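Long-range contact in thermospermine synthase (Medicago truncatula, PDB 6BQ6), which probably transfers an aminopropyl group from decarboxylated S-adenosylmethionine to spermidine, yielding thermospermine and methylthioadenosine: residues B[104-109]-B[176-181]. Residues are numbered along the deposited sequence; the frame is centred on the assembly and turned at random.
Sequences NVFIMG and DVIVGD. With TER (N-(3-amino-propyl)-N-(5-aminopropyl)-1,4-diaminobutane), chain F.
Side by side at the centre of a Rossmann-like sheet, the parallel strands 104-107 and 177-181 pair Val-105 with Val-177, Phe-106 with Ile-178 and Ile-107 with Val-179. Their bonds alternate in direction: Phe-106 N gives to Val-177 O, Val-179 N to Phe-106 O at 2.9 Å, Met-108 N to Val-179 O at 2.7 Å and Asp-181 N to Met-108 O. At the N-terminal end Asn-104 and Asp-176 hold each other twice: Asp-176 N gives to Asn-104 O at 2.8 Å, and Asp-176 OD2 takes Asn-104 N on its anti side at 3.1 Å, 20° out of the carboxylate plane. Val-177 N adds a weak bond to Asn-104 O. The same OD2 also accepts Lys-103 N and a water. Without this carboxylate, as with an alanine here, Asn-104 N and Lys-103 N would probably lose their shared acceptor.

As in methyltransferase-type folds, helices cover the sheet. Val-105, Ile-107, Val-177 and Val-179 turn to the face packed by helices 84-98 and 114-120; Ile-107 CG2 lies 4.2 Å from Asp-181 CB, the two side chains pointing the same way. On the other face Met-108 CG lies at the edge of the Phe-106 ring, in its plane, and meets Ile-178 CG2 at 4.1 Å, while the bend at chi3 (-64°) brings CE over Gly-180 CA.

Both strands run toward the active site. At Gly-109, phi of 93° would press a CB against Met-108 O, and it would also collide with Asp-181 O. Asp-181, the predicted proton acceptor, is held by Tyr-87 through OD1 and Thr-115 through OD2, with OD1 3.7 Å from C3 of the bound thermospermine.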
# COMPACT_ATOMS: atom_id res chain seq x y z
N ASN B 104 -24.65 -39.33 6.24
CA ASN B 104 -25.10 -38.55 5.11
C ASN B 104 -24.99 -37.06 5.48
O ASN B 104 -25.64 -36.63 6.44
CB ASN B 104 -26.52 -38.93 4.77
CG ASN B 104 -26.61 -40.34 4.16
OD1 ASN B 104 -26.81 -41.35 4.87
ND2 ASN B 104 -26.42 -40.42 2.87
N VAL B 105 -24.17 -36.33 4.72
CA VAL B 105 -23.95 -34.91 4.98
C VAL B 105 -24.15 -34.03 3.76
O VAL B 105 -23.79 -34.39 2.64
CB VAL B 105 -22.54 -34.65 5.53
CG1 VAL B 105 -21.49 -35.09 4.53
CG2 VAL B 105 -22.33 -33.19 5.85
N PHE B 106 -24.72 -32.86 3.99
CA PHE B 106 -24.98 -31.86 2.96
C PHE B 106 -24.15 -30.61 3.27
O PHE B 106 -24.18 -30.14 4.39
CB PHE B 106 -26.47 -31.50 3.01
CG PHE B 106 -26.93 -30.61 1.91
CD1 PHE B 106 -26.90 -29.25 2.06
CD2 PHE B 106 -27.51 -31.14 0.77
CE1 PHE B 106 -27.33 -28.41 1.06
CE2 PHE B 106 -27.99 -30.31 -0.25
CZ PHE B 106 -27.92 -28.94 -0.10
N ILE B 107 -23.40 -30.16 2.28
CA ILE B 107 -22.62 -28.92 2.40
C ILE B 107 -23.35 -27.79 1.68
O ILE B 107 -23.57 -27.88 0.46
CB ILE B 107 -21.23 -29.01 1.81
CG1 ILE B 107 -20.45 -30.24 2.33
CG2 ILE B 107 -20.48 -27.72 2.16
CD1 ILE B 107 -19.26 -30.62 1.46
N MET B 108 -23.72 -26.70 2.39
CA MET B 108 -24.14 -25.48 1.75
C MET B 108 -22.91 -24.68 1.39
O MET B 108 -22.24 -24.17 2.30
CB MET B 108 -25.05 -24.65 2.67
CG MET B 108 -26.12 -25.48 3.34
SD MET B 108 -27.34 -24.38 4.08
CE MET B 108 -26.40 -23.53 5.34
N GLY B 109 -22.58 -24.61 0.11
CA GLY B 109 -21.39 -23.91 -0.38
C GLY B 109 -20.25 -24.88 -0.49
O GLY B 109 -20.37 -25.92 -1.10
N ASP B 176 -27.58 -36.38 8.40
CA ASP B 176 -27.03 -36.42 9.75
C ASP B 176 -26.32 -35.15 10.15
O ASP B 176 -26.43 -34.71 11.30
CB ASP B 176 -26.08 -37.62 9.88
CG ASP B 176 -26.80 -38.94 9.66
OD1 ASP B 176 -27.82 -39.16 10.34
OD2 ASP B 176 -26.34 -39.74 8.82
N VAL B 177 -25.61 -34.53 9.21
CA VAL B 177 -24.95 -33.24 9.50
C VAL B 177 -25.20 -32.37 8.27
O VAL B 177 -25.19 -32.87 7.14
CB VAL B 177 -23.42 -33.39 9.76
CG1 VAL B 177 -22.77 -32.06 10.05
CG2 VAL B 177 -23.14 -34.30 10.93
N ILE B 178 -25.46 -31.08 8.49
CA ILE B 178 -25.48 -30.10 7.40
C ILE B 178 -24.43 -29.05 7.79
O ILE B 178 -24.34 -28.58 8.96
CB ILE B 178 -26.87 -29.46 7.22
CG1 ILE B 178 -27.84 -30.53 6.75
CG2 ILE B 178 -26.83 -28.33 6.19
CD1 ILE B 178 -29.29 -30.11 6.77
N VAL B 179 -23.63 -28.69 6.81
CA VAL B 179 -22.45 -27.85 6.98
C VAL B 179 -22.65 -26.55 6.19
O VAL B 179 -22.82 -26.58 4.96
CB VAL B 179 -21.18 -28.55 6.49
CG1 VAL B 179 -19.96 -27.59 6.67
CG2 VAL B 179 -20.96 -29.86 7.25
N GLY B 180 -22.66 -25.41 6.88
CA GLY B 180 -22.67 -24.11 6.25
C GLY B 180 -21.25 -23.65 5.99
O GLY B 180 -20.53 -23.29 6.92
N ASP B 181 -20.87 -23.62 4.71
CA ASP B 181 -19.57 -23.13 4.30
C ASP B 181 -19.80 -22.04 3.24
O ASP B 181 -19.31 -22.13 2.15
CB ASP B 181 -18.75 -24.26 3.78
CG ASP B 181 -17.28 -23.93 3.65
OD1 ASP B 181 -16.84 -22.87 4.09
OD2 ASP B 181 -16.58 -24.75 3.04
N1 TER F . -17.77 -19.45 -0.67
C2 TER F . -17.08 -20.51 0.02
C3 TER F . -17.13 -20.27 1.53
C4 TER F . -16.31 -19.09 1.98
N5 TER F . -16.19 -19.07 3.42
C6 TER F . -14.88 -19.01 4.04
C7 TER F . -14.92 -18.18 5.32
C8 TER F . -13.52 -17.67 5.61
N9 TER F . -13.24 -16.41 4.96
C10 TER F . -11.94 -15.82 5.14
C11 TER F . -11.90 -14.31 5.07
C12 TER F . -10.54 -13.86 5.60
C13 TER F . -10.22 -12.41 5.27
N14 TER F . -11.40 -11.56 5.39
O HOH W 1 -28.10 -41.25 7.36